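PDB 6W1W: motility-associated killing factor MakB, which probably acts as one component of a tripartite cytotoxin that resembles the alpha-pore-forming toxins in structure. Local coordinates for residues L13-D18 with L280-L285; L36-V41 with N46-V51; S79-Q84 with F329-S334. One frame throughout, in Å; residues are numbered along the deposited sequence.

Contact 1 of 3, residues L13-D18 with L280-L285; sequences LNMLTD and LPALSL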
loop_
_atom_site.group_PDB
_atom_site.type_symbol
_atom_site.label_atom_id
_atom_site.label_comp_id
_atom_site.label_asym_id
_atom_site.label_seq_id
_atom_site.Cartn_x
_atom_site.Cartn_y
_atom_site.Cartn_z
ATOM N N LEU A 13 -8.773 -8.977 -13.569
ATOM C CA LEU A 13 -7.462 -9.165 -12.955
ATOM C C LEU A 13 -6.694 -7.860 -12.798
ATOM O O LEU A 13 -5.809 -7.775 -11.939
ATOM C CB LEU A 13 -6.642 -10.158 -13.775
ATOM C CG LEU A 13 -6.708 -11.617 -13.324
ATOM C CD1 LEU A 13 -8.148 -12.094 -13.190
ATOM C CD2 LEU A 13 -5.935 -12.509 -14.291
ATOM N N ASN A 14 -7.006 -6.843 -13.602
ATOM C CA ASN A 14 -6.369 -5.545 -13.408
ATOM C C ASN A 14 -6.917 -4.841 -12.174
ATOM O O ASN A 14 -6.165 -4.185 -11.443
ATOM C CB ASN A 14 -6.554 -4.675 -14.651
ATOM C CG ASN A 14 -5.827 -5.228 -15.860
ATOM O OD1 ASN A 14 -5.402 -6.385 -15.870
ATOM N ND2 ASN A 14 -5.683 -4.404 -16.889
HETATM N N MSE A 15 -8.218 -4.968 -11.920
HETATM C CA MSE A 15 -8.835 -4.346 -10.751
HETATM C C MSE A 15 -8.413 -5.060 -9.475
HETATM O O MSE A 15 -8.317 -4.444 -8.415
HETATM C CB MSE A 15 -10.358 -4.341 -10.871
HETATM C CG MSE A 15 -10.866 -3.652 -12.123
HETATM SE SE MSE A 15 -12.750 -3.169 -12.017
HETATM C CE MSE A 15 -13.002 -2.522 -13.839
ATOM N N LEU A 16 -8.167 -6.369 -9.582
ATOM C CA LEU A 16 -7.567 -7.093 -8.467
ATOM C C LEU A 16 -6.158 -6.588 -8.182
ATOM O O LEU A 16 -5.771 -6.419 -7.018
ATOM C CB LEU A 16 -7.547 -8.595 -8.755
ATOM C CG LEU A 16 -8.672 -9.453 -8.165
ATOM C CD1 LEU A 16 -9.073 -8.953 -6.781
ATOM C CD2 LEU A 16 -9.869 -9.517 -9.098
ATOM N N THR A 17 -5.374 -6.338 -9.231
ATOM C CA THR A 17 -4.017 -5.843 -9.025
ATOM C C THR A 17 -4.026 -4.425 -8.465
ATOM O O THR A 17 -3.219 -4.094 -7.589
ATOM C CB THR A 17 -3.235 -5.910 -10.339
ATOM O OG1 THR A 17 -2.933 -7.279 -10.641
ATOM C CG2 THR A 17 -1.938 -5.112 -10.249
ATOM N N ASP A 18 -4.949 -3.583 -8.939
ATOM C CA ASP A 18 -4.977 -2.196 -8.489
ATOM C C ASP A 18 -5.334 -2.082 -7.012
ATOM O O ASP A 18 -4.809 -1.202 -6.322
ATOM C CB ASP A 18 -5.948 -1.381 -9.343
ATOM C CG ASP A 18 -5.292 -0.806 -10.585
ATOM O OD1 ASP A 18 -4.141 -1.194 -10.883
ATOM O OD2 ASP A 18 -5.917 0.039 -11.257
ATOM N N LEU A 280 -11.179 0.292 -4.959
ATOM C CA LEU A 280 -12.181 -0.473 -4.218
ATOM C C LEU A 280 -13.593 -0.277 -4.758
ATOM O O LEU A 280 -14.304 -1.282 -4.928
ATOM C CB LEU A 280 -12.109 -0.140 -2.724
ATOM C CG LEU A 280 -11.239 -1.080 -1.880
ATOM C CD1 LEU A 280 -11.435 -0.836 -0.389
ATOM C CD2 LEU A 280 -11.526 -2.532 -2.224
ATOM N N PRO A 281 -14.069 0.943 -5.037
ATOM C CA PRO A 281 -15.401 1.061 -5.658
ATOM C C PRO A 281 -15.496 0.370 -7.005
ATOM O O PRO A 281 -16.559 -0.169 -7.340
ATOM C CB PRO A 281 -15.603 2.579 -5.783
ATOM C CG PRO A 281 -14.236 3.160 -5.699
ATOM C CD PRO A 281 -13.489 2.268 -4.758
ATOM N N ALA A 282 -14.418 0.367 -7.793
ATOM C CA ALA A 282 -14.433 -0.397 -9.035
ATOM C C ALA A 282 -14.498 -1.894 -8.761
ATOM O O ALA A 282 -15.071 -2.645 -9.558
ATOM C CB ALA A 282 -13.207 -0.053 -9.878
ATOM N N LEU A 283 -13.930 -2.343 -7.638
ATOM C CA LEU A 283 -14.078 -3.742 -7.251
ATOM C C LEU A 283 -15.492 -4.029 -6.757
ATOM O O LEU A 283 -16.043 -5.103 -7.025
ATOM C CB LEU A 283 -13.053 -4.104 -6.178
ATOM C CG LEU A 283 -12.869 -5.605 -5.937
ATOM C CD1 LEU A 283 -11.704 -6.138 -6.769
ATOM C CD2 LEU A 283 -12.689 -5.912 -4.455
ATOM N N SER A 284 -16.089 -3.087 -6.022
ATOM C CA SER A 284 -17.485 -3.240 -5.620
ATOM C C SER A 284 -18.400 -3.254 -6.835
ATOM O O SER A 284 -19.336 -4.059 -6.910
ATOM C CB SER A 284 -17.887 -2.119 -4.658
ATOM O OG SER A 284 -19.035 -1.428 -5.121
ATOM N N LEU A 285 -18.137 -2.373 -7.805
ATOM C CA LEU A 285 -18.906 -2.381 -9.044
ATOM C C LEU A 285 -18.776 -3.710 -9.774
ATOM O O LEU A 285 -19.689 -4.105 -10.506
ATOM C CB LEU A 285 -18.462 -1.229 -9.947
ATOM C CG LEU A 285 -19.120 -1.133 -11.327
ATOM C CD1 LEU A 285 -20.623 -0.914 -11.206
ATOM C CD2 LEU A 285 -18.477 -0.037 -12.164
#

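Contact 2 of 3, residues L36-V41 with N46-V51; sequences LFIGHV and NWLVEV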
loop_
_atom_site.group_PDB
_atom_site.type_symbol
_atom_site.label_atom_id
_atom_site.label_comp_id
_atom_site.label_asym_id
_atom_site.label_seq_id
_atom_site.Cartn_x
_atom_site.Cartn_y
_atom_site.Cartn_z
ATOM N N LEU A 36 9.796 4.625 12.504
ATOM C CA LEU A 36 10.253 5.994 12.713
ATOM C C LEU A 36 10.837 6.173 14.109
ATOM O O LEU A 36 10.201 5.842 15.113
ATOM C CB LEU A 36 9.099 6.973 12.492
ATOM C CG LEU A 36 9.468 8.338 11.903
ATOM C CD1 LEU A 36 8.234 9.079 11.416
ATOM C CD2 LEU A 36 10.226 9.187 12.897
ATOM N N PHE A 37 12.059 6.698 14.160
ATOM C CA PHE A 37 12.777 6.982 15.394
ATOM C C PHE A 37 13.267 8.421 15.348
ATOM O O PHE A 37 13.730 8.887 14.304
ATOM C CB PHE A 37 13.962 6.018 15.574
ATOM C CG PHE A 37 14.786 6.277 16.809
ATOM C CD1 PHE A 37 15.781 7.239 16.811
ATOM C CD2 PHE A 37 14.582 5.535 17.961
ATOM C CE1 PHE A 37 16.538 7.469 17.943
ATOM C CE2 PHE A 37 15.341 5.760 19.097
ATOM C CZ PHE A 37 16.319 6.727 19.087
ATOM N N ILE A 38 13.164 9.127 16.474
ATOM C CA ILE A 38 13.623 10.512 16.568
ATOM C C ILE A 38 14.354 10.682 17.892
ATOM O O ILE A 38 13.731 10.620 18.960
ATOM C CB ILE A 38 12.477 11.527 16.454
ATOM C CG1 ILE A 38 11.819 11.435 15.077
ATOM C CG2 ILE A 38 12.999 12.932 16.702
ATOM C CD1 ILE A 38 10.867 12.555 14.758
ATOM N N GLY A 39 15.669 10.897 17.826
ATOM C CA GLY A 39 16.485 11.133 18.997
ATOM C C GLY A 39 16.604 12.610 19.320
ATOM O O GLY A 39 15.790 13.434 18.897
ATOM N N HIS A 40 17.648 12.945 20.075
ATOM C CA HIS A 40 17.830 14.289 20.602
ATOM C C HIS A 40 19.026 14.972 19.947
ATOM O O HIS A 40 19.962 14.315 19.476
ATOM C CB HIS A 40 18.021 14.251 22.118
ATOM C CG HIS A 40 16.978 13.453 22.836
ATOM N ND1 HIS A 40 17.154 12.128 23.173
ATOM C CD2 HIS A 40 15.740 13.788 23.269
ATOM C CE1 HIS A 40 16.073 11.684 23.788
ATOM N NE2 HIS A 40 15.199 12.672 23.858
ATOM N N VAL A 41 18.979 16.303 19.925
ATOM C CA VAL A 41 20.082 17.123 19.440
ATOM C C VAL A 41 20.816 17.725 20.631
ATOM O O VAL A 41 20.661 17.269 21.769
ATOM C CB VAL A 41 19.591 18.220 18.477
ATOM C CG1 VAL A 41 18.833 17.600 17.327
ATOM C CG2 VAL A 41 18.721 19.234 19.208
ATOM N N ASN A 46 12.341 23.221 22.004
ATOM C CA ASN A 46 10.955 22.849 22.280
ATOM C C ASN A 46 10.329 22.105 21.106
ATOM O O ASN A 46 9.723 21.042 21.290
ATOM C CB ASN A 46 10.128 24.087 22.634
ATOM C CG ASN A 46 8.667 23.753 22.911
ATOM O OD1 ASN A 46 7.790 24.022 22.088
ATOM N ND2 ASN A 46 8.403 23.157 24.070
ATOM N N TRP A 47 10.460 22.649 19.888
ATOM C CA TRP A 47 9.783 22.049 18.740
ATOM C C TRP A 47 10.149 20.581 18.577
ATOM O O TRP A 47 9.325 19.787 18.109
ATOM C CB TRP A 47 10.102 22.826 17.459
ATOM C CG TRP A 47 11.553 22.770 17.027
ATOM C CD1 TRP A 47 12.525 23.691 17.302
ATOM C CD2 TRP A 47 12.183 21.749 16.239
ATOM N NE1 TRP A 47 13.716 23.306 16.738
ATOM C CE2 TRP A 47 13.534 22.115 16.085
ATOM C CE3 TRP A 47 11.735 20.559 15.657
ATOM C CZ2 TRP A 47 14.441 21.334 15.368
ATOM C CZ3 TRP A 47 12.638 19.784 14.949
ATOM C CH2 TRP A 47 13.973 20.175 14.810
ATOM N N LEU A 48 11.362 20.196 18.983
ATOM C CA LEU A 48 11.828 18.824 18.806
ATOM C C LEU A 48 11.200 17.883 19.827
ATOM O O LEU A 48 10.774 16.775 19.481
ATOM C CB LEU A 48 13.355 18.771 18.897
ATOM C CG LEU A 48 13.989 17.420 18.571
ATOM C CD1 LEU A 48 13.730 17.070 17.120
ATOM C CD2 LEU A 48 15.477 17.426 18.873
ATOM N N VAL A 49 11.161 18.299 21.098
ATOM C CA VAL A 49 10.422 17.536 22.103
ATOM C C VAL A 49 8.959 17.432 21.700
ATOM O O VAL A 49 8.315 16.392 21.888
ATOM C CB VAL A 49 10.584 18.176 23.496
ATOM C CG1 VAL A 49 9.952 17.297 24.568
ATOM C CG2 VAL A 49 12.054 18.417 23.805
ATOM N N GLU A 50 8.424 18.503 21.110
ATOM C CA GLU A 50 7.067 18.470 20.580
ATOM C C GLU A 50 6.950 17.481 19.423
ATOM O O GLU A 50 5.955 16.753 19.321
ATOM C CB GLU A 50 6.657 19.876 20.141
ATOM C CG GLU A 50 5.174 20.055 19.872
ATOM C CD GLU A 50 4.806 21.505 19.627
ATOM O OE1 GLU A 50 4.912 22.316 20.573
ATOM O OE2 GLU A 50 4.422 21.837 18.485
ATOM N N VAL A 51 7.960 17.430 18.551
ATOM C CA VAL A 51 7.890 16.550 17.386
ATOM C C VAL A 51 7.966 15.088 17.809
ATOM O O VAL A 51 7.259 14.232 17.263
ATOM C CB VAL A 51 8.993 16.916 16.373
ATOM C CG1 VAL A 51 9.346 15.731 15.499
ATOM C CG2 VAL A 51 8.537 18.069 15.507
#

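Contact 3 of 3, residues S79-Q84 with F329-S334; sequences SFINYQ and FVQLIS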
loop_
_atom_site.group_PDB
_atom_site.type_symbol
_atom_site.label_atom_id
_atom_site.label_comp_id
_atom_site.label_asym_id
_atom_site.label_seq_id
_atom_site.Cartn_x
_atom_site.Cartn_y
_atom_site.Cartn_z
ATOM N N SER A 79 -13.109 -13.502 -0.654
ATOM C CA SER A 79 -14.394 -13.217 -1.288
ATOM C C SER A 79 -14.439 -13.742 -2.718
ATOM O O SER A 79 -15.498 -14.181 -3.183
ATOM C CB SER A 79 -14.686 -11.716 -1.256
ATOM O OG SER A 79 -13.837 -10.996 -2.130
ATOM N N PHE A 80 -13.307 -13.716 -3.424
ATOM C CA PHE A 80 -13.266 -14.242 -4.783
ATOM C C PHE A 80 -13.010 -15.743 -4.807
ATOM O O PHE A 80 -13.443 -16.427 -5.743
ATOM C CB PHE A 80 -12.197 -13.512 -5.600
ATOM C CG PHE A 80 -12.597 -12.126 -6.020
ATOM C CD1 PHE A 80 -12.358 -11.040 -5.193
ATOM C CD2 PHE A 80 -13.210 -11.909 -7.243
ATOM C CE1 PHE A 80 -12.726 -9.762 -5.577
ATOM C CE2 PHE A 80 -13.578 -10.635 -7.632
ATOM C CZ PHE A 80 -13.334 -9.560 -6.797
ATOM N N ILE A 81 -12.318 -16.272 -3.797
ATOM C CA ILE A 81 -12.072 -17.709 -3.738
ATOM C C ILE A 81 -13.343 -18.456 -3.357
ATOM O O ILE A 81 -13.730 -19.430 -4.014
ATOM C CB ILE A 81 -10.922 -18.013 -2.762
ATOM C CG1 ILE A 81 -9.606 -17.449 -3.302
ATOM C CG2 ILE A 81 -10.809 -19.509 -2.522
ATOM C CD1 ILE A 81 -8.429 -17.680 -2.383
ATOM N N ASN A 82 -14.015 -18.010 -2.291
ATOM C CA ASN A 82 -15.245 -18.666 -1.864
ATOM C C ASN A 82 -16.342 -18.545 -2.915
ATOM O O ASN A 82 -17.143 -19.473 -3.085
ATOM C CB ASN A 82 -15.716 -18.084 -0.527
ATOM C CG ASN A 82 -17.065 -18.637 -0.083
ATOM O OD1 ASN A 82 -17.178 -19.807 0.290
ATOM N ND2 ASN A 82 -18.091 -17.790 -0.104
ATOM N N TYR A 83 -16.392 -17.424 -3.639
ATOM C CA TYR A 83 -17.462 -17.245 -4.617
ATOM C C TYR A 83 -17.331 -18.227 -5.775
ATOM O O TYR A 83 -18.338 -18.745 -6.271
ATOM C CB TYR A 83 -17.487 -15.811 -5.141
ATOM C CG TYR A 83 -18.616 -15.572 -6.119
ATOM C CD1 TYR A 83 -19.926 -15.432 -5.679
ATOM C CD2 TYR A 83 -18.379 -15.507 -7.483
ATOM C CE1 TYR A 83 -20.966 -15.225 -6.569
ATOM C CE2 TYR A 83 -19.412 -15.298 -8.381
ATOM C CZ TYR A 83 -20.702 -15.157 -7.921
ATOM O OH TYR A 83 -21.726 -14.950 -8.819
ATOM N N GLN A 84 -16.101 -18.492 -6.226
ATOM C CA GLN A 84 -15.906 -19.500 -7.262
ATOM C C GLN A 84 -16.279 -20.886 -6.758
ATOM O O GLN A 84 -16.727 -21.732 -7.541
ATOM C CB GLN A 84 -14.458 -19.477 -7.752
ATOM C CG GLN A 84 -14.158 -20.471 -8.864
ATOM C CD GLN A 84 -13.695 -21.820 -8.339
ATOM O OE1 GLN A 84 -13.092 -21.909 -7.266
ATOM N NE2 GLN A 84 -13.982 -22.879 -9.093
ATOM N N PHE A 329 -5.856 -16.489 -9.657
ATOM C CA PHE A 329 -5.082 -15.255 -9.561
ATOM C C PHE A 329 -5.064 -14.720 -8.137
ATOM O O PHE A 329 -4.060 -14.145 -7.698
ATOM C CB PHE A 329 -5.642 -14.193 -10.506
ATOM C CG PHE A 329 -4.890 -12.892 -10.465
ATOM C CD1 PHE A 329 -3.744 -12.717 -11.223
ATOM C CD2 PHE A 329 -5.321 -11.845 -9.670
ATOM C CE1 PHE A 329 -3.044 -11.523 -11.189
ATOM C CE2 PHE A 329 -4.621 -10.649 -9.631
ATOM C CZ PHE A 329 -3.483 -10.489 -10.393
ATOM N N VAL A 330 -6.163 -14.892 -7.404
ATOM C CA VAL A 330 -6.220 -14.389 -6.037
ATOM C C VAL A 330 -5.389 -15.267 -5.104
ATOM O O VAL A 330 -4.810 -14.772 -4.130
ATOM C CB VAL A 330 -7.689 -14.276 -5.581
ATOM C CG1 VAL A 330 -7.782 -13.845 -4.137
ATOM C CG2 VAL A 330 -8.443 -13.282 -6.465
ATOM N N GLN A 331 -5.284 -16.566 -5.394
ATOM C CA GLN A 331 -4.459 -17.445 -4.572
ATOM C C GLN A 331 -2.977 -17.115 -4.672
ATOM O O GLN A 331 -2.202 -17.518 -3.797
ATOM C CB GLN A 331 -4.692 -18.903 -4.964
ATOM C CG GLN A 331 -6.056 -19.434 -4.572
ATOM C CD GLN A 331 -6.391 -20.749 -5.251
ATOM O OE1 GLN A 331 -5.918 -21.036 -6.351
ATOM N NE2 GLN A 331 -7.214 -21.553 -4.595
ATOM N N LEU A 332 -2.566 -16.390 -5.712
ATOM C CA LEU A 332 -1.156 -16.035 -5.854
ATOM C C LEU A 332 -0.809 -14.790 -5.044
ATOM O O LEU A 332 0.220 -14.762 -4.358
ATOM C CB LEU A 332 -0.798 -15.830 -7.328
ATOM C CG LEU A 332 -0.971 -17.051 -8.238
ATOM C CD1 LEU A 332 -0.648 -16.707 -9.688
ATOM C CD2 LEU A 332 -0.119 -18.217 -7.752
ATOM N N ILE A 333 -1.657 -13.759 -5.096
ATOM C CA ILE A 333 -1.407 -12.552 -4.310
ATOM C C ILE A 333 -1.658 -12.773 -2.822
ATOM O O ILE A 333 -1.183 -11.986 -1.995
ATOM C CB ILE A 333 -2.252 -11.373 -4.828
ATOM C CG1 ILE A 333 -3.737 -11.733 -4.815
ATOM C CG2 ILE A 333 -1.818 -10.970 -6.234
ATOM C CD1 ILE A 333 -4.626 -10.639 -5.358
ATOM N N SER A 334 -2.396 -13.823 -2.455
ATOM C CA SER A 334 -2.625 -14.150 -1.049
ATOM C C SER A 334 -1.396 -14.737 -0.372
ATOM O O SER A 334 -1.274 -14.639 0.853
ATOM C CB SER A 334 -3.785 -15.137 -0.909
ATOM O OG SER A 334 -3.495 -16.361 -1.565
#

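Contact 1 of 3, residues L13-D18 with L280-L285
Leu16 and Leu283 meet on the buried side of this helix pair, Leu16 CD1 lying 3.9 Å from Leu283 CD1, with the two side chains crossing at about a right angle. Leu283 reaches that place because its CG is anti to the backbone N (chi1 -166°), which swings the branch towards helix 9-35. Its CD1 also comes to 4.1 Å from the backbone O of Met15, so the same methyl touches both a leucine methyl and the main chain of the other helix. Phe80 of helix 69-90 packs on both leucines and covers this side, while Ile76 adds to the cover over Leu283. Helices 9-35 and 276-302 run in largely opposite senses, 144° between the directions of the two short segments, whose axes come within 9.4 Å. They belong to a long helical bundle of the kind found in alpha-pore-forming toxins, here joining an N-terminal helix to one some 260 residues later. The other half of the contact lies nearer solvent, Met15 and Ala282 both being partly exposed. There Met15, modelled as selenomethionine, stretches an extended chain towards Ala282 and lays its selenium alongside the small side chain, SE to Ala282 CB 3.8 Å. The selenium also lies 3.4 Å from Ala282 O, which remains a van der Waals approach. The short alanine methyl leaves the longer partner to cross most of the distance between the helices. On the side of helix 9-35 turned from helix 276-302, Thr17 OG1 donates to Leu13 O at 3.2 Å, a backbone oxygen that also accepts from Thr17 N; next to it Phe329 of helix 316-333 packs on Leu13, Leu16 and Thr17.

Contact 2 of 3, residues L36-V41 with N46-V51
Extended and without regular structure, residues 36-41 lead on from helix 9-35, and the first turn of the helix starting at 46 returns beside them, roughly antiparallel, with CA atoms 7.7 Å apart at His40 and Leu48. The loop is an extended connection between helices 9-35 and 46-66 at one end of the helical bundle. It does not rest on the helix alone: Phe37 and Gly39 form backbone hydrogen bonds with Ser213 and Phe211 of strand 209-220, which place it between the sheet and the bundle. Side chains from the loop face the helix at two points. Ile38 points towards it, and its CD1 meets Val51 CG1 at 3.6 Å, the two side chains crossing at about a right angle; Leu142 and Ile146 of helix 100-151 also pack on Val51. Leu48 is the larger helical partner, reaching out with CG anti to its backbone N (chi1 -173°) so that its two methyls divide between loop residues. CD1 faces Ile38 CG2 at 4.2 Å, and CD2 comes to 4.0 Å from Gly39 O. That same CD2 fits against both branches of Val41, 3.7 Å from CG1 and 3.7 Å from CG2.

Contact 3 of 3, residues S79-Q84 with F329-S334
Ile81 and Val330 cross obliquely, their branched chains meeting through Ile81 CG1 and Val330 CG1 at 4.1 Å. The second methyl of the valine turns to the neighbouring residue, placing Val330 CG2 3.9 Å from Phe80 CB, so that one side chain touches two successive residues of helix 69-90. Val330 CG2 also lies obliquely by the near end of the Phe80 ring, whose far end leads away; the ring meets Trp287 of helix 276-302. Farther out along Ile81, CD1 reaches Gln331 CG at 3.7 Å. This is possible because Gln331 CG is anti to the carbonyl carbon (chi1 -70°) and the chain beyond it is extended, presenting its aliphatic part to the isoleucine. The short segments, neighbours in the antiparallel bundle, run in largely opposite senses, 146° between their directions, with axes 9.7 Å apart at closest approach. Ser334 OG donates to Gln331 O at 2.8 Å from above the carbonyl plane, linking Ser334 back to the backbone of Gln331. Across the helices the contact is apolar and depends on van der Waals fit, with Val330 and Phe80 buried and the Ile81-Gln331 edge nearer solvent, where the exposed glutamine supplies only its methylene.

Contacts 1 and 3 are neighbours, with centres about 13 Å apart, and they touch where Phe329 and Phe80 of contact 3 lie against the segments of contact 1. Their segments alternate along the chain, so four helices, 9-35, 69-90, 276-302 and 316-333, come together in one part of the bundle. Contact 2 falls between the two segments of contact 1 and closes before contact 3 opens, helix 46-66 following helix 9-35 and preceding helix 69-90. It lies on the opposite side of the chain's centre, about 41 Å from contact 1 and 44 Å from contact 3 between centres. Helix 9-35 thus joins the two regions of this elongated component of a probable pore-forming toxin.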